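Ornithine carbamoyltransferase (Gloeobacter violaceus, PDB 3GD5) probably catalyses the reversible transfer of the carbamoyl group from carbamoyl phosphate to ornithine, giving citrulline and phosphate on the route to arginine. Local coordinates at residues T60-R63 and V64-V68; F152-L155 and A156-L160; V186-E190 and G191-D195. One frame throughout, in Å; residues are numbered along the deposited sequence.

Contact 1 lies in the carbamoyl-phosphate domain, on helix 60-72, which leads from strand 50-55 to strand 76-79 of a four-stranded parallel sheet. Contacts 2 and 3 come later in the chain, in that order, and share the five-stranded parallel sheet of the ornithine-binding domain: contact 2 leads into strand 159-163 and contact 3 leaves its neighbour, strand 183-187. Their nearest atoms are about 5 Å apart, without touching. Contact 1 is on the opposite side of the chain's centre from both, its centre about 28 Å from that of contact 2 and about 29 Å from that of contact 3. Together they sample both domains, with contact 1 holding residues of the likely carbamoyl-phosphate site.

Contact 1 of 3, residues T60-R63 and V64-V68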
loop_
_atom_site.group_PDB
_atom_site.type_symbol
_atom_site.label_atom_id
_atom_site.label_comp_id
_atom_site.label_asym_id
_atom_site.label_seq_id
_atom_site.Cartn_x
_atom_site.Cartn_y
_atom_site.Cartn_z
ATOM N N THR A 60 -16.494 6.869 -12.229
ATOM C CA THR A 60 -17.810 6.267 -12.099
ATOM C C THR A 60 -18.826 7.062 -12.895
ATOM O O THR A 60 -19.734 6.500 -13.506
ATOM C CB THR A 60 -18.246 6.209 -10.615
ATOM O OG1 THR A 60 -17.233 5.547 -9.851
ATOM C CG2 THR A 60 -19.551 5.435 -10.462
ATOM N N ARG A 61 -18.658 8.377 -12.883
ATOM C CA ARG A 61 -19.539 9.285 -13.600
ATOM C C ARG A 61 -19.542 8.908 -15.075
ATOM O O ARG A 61 -20.589 8.653 -15.678
ATOM C CB ARG A 61 -19.021 10.709 -13.439
ATOM C CG ARG A 61 -19.923 11.799 -13.968
ATOM C CD ARG A 61 -19.202 13.137 -13.831
ATOM N NE ARG A 61 -18.771 13.369 -12.454
ATOM C CZ ARG A 61 -19.601 13.596 -11.439
ATOM N NH1 ARG A 61 -20.911 13.626 -11.647
ATOM N NH2 ARG A 61 -19.121 13.790 -10.218
ATOM N N THR A 62 -18.355 8.864 -15.658
ATOM C CA THR A 62 -18.249 8.520 -17.060
ATOM C C THR A 62 -18.686 7.087 -17.292
ATOM O O THR A 62 -19.434 6.809 -18.226
ATOM C CB THR A 62 -16.813 8.688 -17.568
ATOM O OG1 THR A 62 -16.383 10.030 -17.318
ATOM C CG2 THR A 62 -16.747 8.409 -19.069
ATOM N N ARG A 63 -18.243 6.177 -16.429
ATOM C CA ARG A 63 -18.592 4.773 -16.594
ATOM C C ARG A 63 -20.091 4.514 -16.565
ATOM O O ARG A 63 -20.593 3.740 -17.371
ATOM C CB ARG A 63 -17.885 3.907 -15.542
ATOM C CG ARG A 63 -18.054 2.402 -15.779
ATOM C CD ARG A 63 -16.963 1.591 -15.067
ATOM N NE ARG A 63 -16.975 1.783 -13.617
ATOM C CZ ARG A 63 -17.971 1.405 -12.822
ATOM N NH1 ARG A 63 -19.043 0.809 -13.329
ATOM N NH2 ARG A 63 -17.897 1.633 -11.524
ATOM N N VAL A 64 -20.812 5.166 -15.656
ATOM C CA VAL A 64 -22.257 4.963 -15.580
ATOM C C VAL A 64 -22.989 5.552 -16.790
ATOM O O VAL A 64 -23.861 4.902 -17.374
ATOM C CB VAL A 64 -22.853 5.563 -14.278
ATOM C CG1 VAL A 64 -22.516 7.037 -14.184
ATOM C CG2 VAL A 64 -24.365 5.366 -14.251
ATOM N N SER A 65 -22.637 6.771 -17.181
ATOM C CA SER A 65 -23.295 7.395 -18.328
ATOM C C SER A 65 -23.075 6.581 -19.613
ATOM O O SER A 65 -23.992 6.422 -20.416
ATOM C CB SER A 65 -22.808 8.843 -18.517
ATOM O OG SER A 65 -21.408 8.911 -18.730
ATOM N N PHE A 66 -21.869 6.060 -19.807
ATOM C CA PHE A 66 -21.594 5.247 -20.993
ATOM C C PHE A 66 -22.298 3.889 -20.963
ATOM O O PHE A 66 -22.822 3.437 -21.985
ATOM C CB PHE A 66 -20.094 5.000 -21.139
ATOM C CG PHE A 66 -19.412 5.954 -22.059
ATOM C CD1 PHE A 66 -19.655 5.909 -23.428
ATOM C CD2 PHE A 66 -18.533 6.912 -21.563
ATOM C CE1 PHE A 66 -19.034 6.803 -24.289
ATOM C CE2 PHE A 66 -17.907 7.815 -22.422
ATOM C CZ PHE A 66 -18.162 7.757 -23.786
ATOM N N THR A 67 -22.301 3.248 -19.794
ATOM C CA THR A 67 -22.903 1.929 -19.630
ATOM C C THR A 67 -24.420 1.921 -19.754
ATOM O O THR A 67 -24.984 1.013 -20.365
ATOM C CB THR A 67 -22.481 1.267 -18.265
ATOM O OG1 THR A 67 -23.234 0.057 -18.055
ATOM C CG2 THR A 67 -22.757 2.196 -17.110
ATOM N N VAL A 68 -25.091 2.914 -19.174
ATOM C CA VAL A 68 -26.536 2.970 -19.287
ATOM C C VAL A 68 -26.889 3.325 -20.732
ATOM O O VAL A 68 -27.911 2.869 -21.257
ATOM C CB VAL A 68 -27.149 4.017 -18.325
ATOM C CG1 VAL A 68 -28.663 4.103 -18.543
ATOM C CG2 VAL A 68 -26.865 3.613 -16.869
#
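Thr62 and Phe66, one helical turn apart, lie side by side and point the same way. The methyl CG2 of Thr62 sits at the edge of the Phe66 ring and in its plane, 3.4 Å from Phe66 CD2. With OG1 beside the backbone N of Thr62 (chi1 -56°), where it bonds Ser59 OG, CG2 falls opposite that N and along the ring edge. The ring also packs on Leu53 of strand 50-55, so an alanine in place of Phe66 would probably open a gap between helix and sheet and leave the Thr62 methyl without its neighbour.

Backbone bonds make the helical frame. Val64 N reaches Thr60 O at 2.8 Å, Ser65 N reaches Arg61 O, and Phe66 N reaches Thr62 O at 3.0 Å.

This is the start of helix 60-72, the crossover helix of the beta-alpha-beta unit formed with strands 50-55 and 76-79. Thr60, Arg61 and Thr62 belong, by similarity, to the carbamoyl phosphate site, to which this first turn of the helix would bring them.

Among side-chain polar groups, Ser65 OG folds back over the preceding turn, its chi1 of 60° turning it toward the carbonyls there. It lies 2.9 Å from Thr62 O and 3.2 Å from Arg61 O; its proton could serve either carbonyl, and Gln304 NE2 bonds the same OG. The long arginines look elsewhere. Arg61 NH2 forms a salt bridge with Glu91 of the second subunit, while Arg63 NH2 bonds the carbonyl oxygen of Asp79 of that subunit. Val64 packs on Tyr103 of the second subunit, and Thr67 and Val68 on its Ile78.

Contact 2 of 3, residues F152-L155 and A156-L160; sequences FGRL and AGLKL
Leu155 and Leu158 are the ends of a type II beta turn, closed by a weak bond from Leu158 N to Leu155 O at 3.4 Å, with an N-H...O angle of 140°. Just before it, Gly153 takes positive phi as the first residue to leave the helical conformation of helix 138-152. Gly157 occupies the third position of the turn, also at positive phi, where a side chain would jam against the carbonyl oxygen of Ala156.

Leu158 carries the side-chain contact, with its two methyls going to different partners. CD2 packs on the root of Phe152, 3.8 Å from Phe152 CB and equally far from Phe152 CD1, and also lies 3.3 Å from Arg154 O. CD1 turns to the arginine, 3.4 Å from Arg154 NE, and the two side chains cross at about a right angle. Arg154 reaches this place with CG flanked by its backbone N and C (chi1 60°), from where the chain runs extended to NE. Phe152 CB lies 4.1 Å above one face of the Arg154 guanidinium, off-centre toward its rim.

Inward, Leu158 meets Ile148 of helix 138-152 and Met182, and Leu155 packs on Val180 of helix 168-180. Beyond the turn, Leu160 forms backbone bonds with Ser183 and Ala185 of the neighbouring strand. The whole is a tight helix-to-strand connection, away from the substrate sites, that leads the chain from helix 138-152 into strand 159-163, a central strand of the parallel sheet in the Rossmann-like ornithine-binding domain.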
loop_
_atom_site.group_PDB
_atom_site.type_symbol
_atom_site.label_atom_id
_atom_site.label_comp_id
_atom_site.label_asym_id
_atom_site.label_seq_id
_atom_site.Cartn_x
_atom_site.Cartn_y
_atom_site.Cartn_z
ATOM N N PHE A 152 -32.414 27.288 -25.023
ATOM C CA PHE A 152 -32.654 28.488 -25.810
ATOM C C PHE A 152 -33.252 28.212 -27.189
ATOM O O PHE A 152 -33.519 29.139 -27.955
ATOM C CB PHE A 152 -31.355 29.281 -25.970
ATOM C CG PHE A 152 -30.768 29.761 -24.674
ATOM C CD1 PHE A 152 -29.829 28.992 -23.991
ATOM C CD2 PHE A 152 -31.144 30.988 -24.138
ATOM C CE1 PHE A 152 -29.270 29.440 -22.797
ATOM C CE2 PHE A 152 -30.591 31.449 -22.941
ATOM C CZ PHE A 152 -29.652 30.674 -22.270
ATOM N N GLY A 153 -33.460 26.938 -27.501
ATOM C CA GLY A 153 -34.026 26.577 -28.788
ATOM C C GLY A 153 -33.123 26.923 -29.958
ATOM O O GLY A 153 -33.562 26.935 -31.106
ATOM N N ARG A 154 -31.858 27.206 -29.668
ATOM C CA ARG A 154 -30.888 27.556 -30.702
ATOM C C ARG A 154 -29.478 27.491 -30.123
ATOM O O ARG A 154 -29.304 27.397 -28.908
ATOM C CB ARG A 154 -31.153 28.974 -31.222
ATOM C CG ARG A 154 -31.067 30.047 -30.136
ATOM C CD ARG A 154 -31.231 31.451 -30.699
ATOM N NE ARG A 154 -31.254 32.466 -29.646
ATOM C CZ ARG A 154 -32.217 32.584 -28.731
ATOM N NH1 ARG A 154 -33.244 31.746 -28.736
ATOM N NH2 ARG A 154 -32.152 33.539 -27.808
ATOM N N LEU A 155 -28.475 27.542 -30.995
ATOM C CA LEU A 155 -27.088 27.510 -30.556
ATOM C C LEU A 155 -26.330 28.698 -31.131
ATOM O O LEU A 155 -25.558 29.353 -30.429
ATOM C CB LEU A 155 -26.409 26.213 -31.002
ATOM C CG LEU A 155 -27.018 24.897 -30.527
ATOM C CD1 LEU A 155 -26.190 23.758 -31.072
ATOM C CD2 LEU A 155 -27.061 24.843 -29.009
ATOM N N ALA A 156 -26.564 28.966 -32.414
ATOM C CA ALA A 156 -25.914 30.066 -33.122
ATOM C C ALA A 156 -26.365 31.413 -32.573
ATOM O O ALA A 156 -27.516 31.571 -32.170
ATOM C CB ALA A 156 -26.228 29.976 -34.617
ATOM N N GLY A 157 -25.451 32.379 -32.553
ATOM C CA GLY A 157 -25.784 33.701 -32.047
ATOM C C GLY A 157 -25.557 33.812 -30.553
ATOM O O GLY A 157 -25.190 34.870 -30.047
ATOM N N LEU A 158 -25.775 32.708 -29.847
ATOM C CA LEU A 158 -25.587 32.660 -28.402
ATOM C C LEU A 158 -24.128 32.899 -28.018
ATOM O O LEU A 158 -23.225 32.777 -28.849
ATOM C CB LEU A 158 -26.029 31.295 -27.873
ATOM C CG LEU A 158 -27.385 31.169 -27.176
ATOM C CD1 LEU A 158 -28.438 32.007 -27.881
ATOM C CD2 LEU A 158 -27.780 29.696 -27.142
ATOM N N LYS A 159 -23.906 33.257 -26.758
ATOM C CA LYS A 159 -22.558 33.474 -26.263
ATOM C C LYS A 159 -22.320 32.642 -24.994
ATOM O O LYS A 159 -23.115 32.676 -24.046
ATOM C CB LYS A 159 -22.309 34.953 -25.963
ATOM C CG LYS A 159 -20.869 35.232 -25.533
ATOM C CD LYS A 159 -20.722 36.565 -24.813
ATOM C CE LYS A 159 -19.268 36.834 -24.449
ATOM N NZ LYS A 159 -19.070 38.106 -23.691
ATOM N N LEU A 160 -21.216 31.897 -24.998
ATOM C CA LEU A 160 -20.808 31.039 -23.879
ATOM C C LEU A 160 -19.538 31.630 -23.252
ATOM O O LEU A 160 -18.570 31.947 -23.948
ATOM C CB LEU A 160 -20.532 29.616 -24.405
ATOM C CG LEU A 160 -20.030 28.400 -23.597
ATOM C CD1 LEU A 160 -18.853 28.795 -22.731
ATOM C CD2 LEU A 160 -21.145 27.815 -22.753
#

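Contact 3 of 3, residues V186-E190 and G191-D195; sequences VATPE and GFTPD
Val186 points its CG2 methyl at the CG corner of the Pro194 ring, with 3.6 Å between Val186 CG2 and Pro194 CG. The proline ring also touches His171 and Leu174 of helix 168-180, so this apolar pair is buried between strand and helix.

At Thr188 the chain has left the strand, and the hydroxyl turns across the loop. With chi1 at 81°, OG1 donates to Pro189 O at 2.8 Å and lies 3.4 Å from Thr193 CG2. The Thr188 side chain slants past Pro194, Thr188 CG2 lying 4.2 Å from Pro194 CD.

Pro189 O is gripped twice. Besides the Thr188 hydroxyl it accepts Phe192 N at 3.2 Å, and the two donors come from opposite faces of the carbonyl plane; the amide stands well above that plane, 59° out of it. Pro189 CB touches Phe192 CD1 at 4.1 Å, the two side chains crossing obliquely. The Phe192 ring goes on to meet Phe250 edge-to-face and His245 of the third subunit.

The Glu190 chain is extended beyond CG, while Glu190 O lies 3.4 Å from Thr193 CG2. Pro189 to Phe192 forms a type I beta turn, reversing the chain after strand 183-187 and carrying it to Asp195, the N-cap of helix 196-209: a strand-to-helix loop of the Rossmann-like ornithine-binding domain.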
loop_
_atom_site.group_PDB
_atom_site.type_symbol
_atom_site.label_atom_id
_atom_site.label_comp_id
_atom_site.label_asym_id
_atom_site.label_seq_id
_atom_site.Cartn_x
_atom_site.Cartn_y
_atom_site.Cartn_z
ATOM N N VAL A 186 -13.234 32.693 -23.178
ATOM C CA VAL A 186 -12.623 31.879 -22.144
ATOM C C VAL A 186 -11.686 32.708 -21.291
ATOM O O VAL A 186 -10.673 33.216 -21.772
ATOM C CB VAL A 186 -11.848 30.693 -22.755
ATOM C CG1 VAL A 186 -10.919 31.196 -23.843
ATOM C CG2 VAL A 186 -11.050 29.972 -21.673
ATOM N N ALA A 187 -12.036 32.838 -20.016
ATOM C CA ALA A 187 -11.243 33.602 -19.069
ATOM C C ALA A 187 -10.491 32.677 -18.112
ATOM O O ALA A 187 -11.090 31.834 -17.436
ATOM C CB ALA A 187 -12.151 34.556 -18.282
ATOM N N THR A 188 -9.173 32.843 -18.055
ATOM C CA THR A 188 -8.331 32.025 -17.187
ATOM C C THR A 188 -7.187 32.850 -16.636
ATOM O O THR A 188 -6.909 33.947 -17.120
ATOM C CB THR A 188 -7.664 30.875 -17.957
ATOM O OG1 THR A 188 -6.507 31.379 -18.643
ATOM C CG2 THR A 188 -8.620 30.275 -18.968
ATOM N N PRO A 189 -6.510 32.335 -15.600
ATOM C CA PRO A 189 -5.387 33.101 -15.060
ATOM C C PRO A 189 -4.308 33.079 -16.146
ATOM O O PRO A 189 -4.399 32.303 -17.104
ATOM C CB PRO A 189 -4.990 32.305 -13.817
ATOM C CG PRO A 189 -6.288 31.710 -13.376
ATOM C CD PRO A 189 -6.891 31.247 -14.685
ATOM N N GLU A 190 -3.293 33.919 -15.988
ATOM C CA GLU A 190 -2.208 34.037 -16.955
ATOM C C GLU A 190 -1.535 32.746 -17.431
ATOM O O GLU A 190 -1.411 32.520 -18.638
ATOM C CB GLU A 190 -1.143 34.986 -16.408
ATOM C CG GLU A 190 0.008 35.241 -17.351
ATOM C CD GLU A 190 0.903 36.351 -16.849
ATOM O OE1 GLU A 190 0.402 37.488 -16.707
ATOM O OE2 GLU A 190 2.100 36.092 -16.589
ATOM N N GLY A 191 -1.091 31.902 -16.508
ATOM C CA GLY A 191 -0.424 30.681 -16.933
ATOM C C GLY A 191 -1.300 29.457 -17.150
ATOM O O GLY A 191 -0.795 28.352 -17.368
ATOM N N PHE A 192 -2.612 29.638 -17.105
ATOM C CA PHE A 192 -3.512 28.510 -17.281
ATOM C C PHE A 192 -4.468 28.742 -18.430
ATOM O O PHE A 192 -5.653 28.457 -18.319
ATOM C CB PHE A 192 -4.303 28.257 -15.992
ATOM C CG PHE A 192 -3.436 27.982 -14.791
ATOM C CD1 PHE A 192 -2.648 28.989 -14.240
ATOM C CD2 PHE A 192 -3.386 26.708 -14.231
ATOM C CE1 PHE A 192 -1.818 28.737 -13.151
ATOM C CE2 PHE A 192 -2.560 26.440 -13.140
ATOM C CZ PHE A 192 -1.770 27.460 -12.597
ATOM N N THR A 193 -3.949 29.256 -19.539
ATOM C CA THR A 193 -4.773 29.528 -20.708
ATOM C C THR A 193 -4.927 28.268 -21.556
ATOM O O THR A 193 -4.159 27.313 -21.409
ATOM C CB THR A 193 -4.147 30.644 -21.588
ATOM O OG1 THR A 193 -2.888 30.196 -22.110
ATOM C CG2 THR A 193 -3.925 31.906 -20.770
ATOM N N PRO A 194 -5.937 28.247 -22.447
ATOM C CA PRO A 194 -6.197 27.109 -23.331
ATOM C C PRO A 194 -5.001 26.924 -24.250
ATOM O O PRO A 194 -4.243 27.863 -24.478
ATOM C CB PRO A 194 -7.421 27.552 -24.129
ATOM C CG PRO A 194 -8.085 28.550 -23.243
ATOM C CD PRO A 194 -6.931 29.311 -22.666
ATOM N N ASP A 195 -4.841 25.719 -24.779
ATOM C CA ASP A 195 -3.754 25.418 -25.703
ATOM C C ASP A 195 -3.897 26.343 -26.922
ATOM O O ASP A 195 -4.881 26.259 -27.663
ATOM C CB ASP A 195 -3.851 23.952 -26.122
ATOM C CG ASP A 195 -2.929 23.604 -27.270
ATOM O OD1 ASP A 195 -2.175 24.487 -27.735
ATOM O OD2 ASP A 195 -2.969 22.430 -27.710
#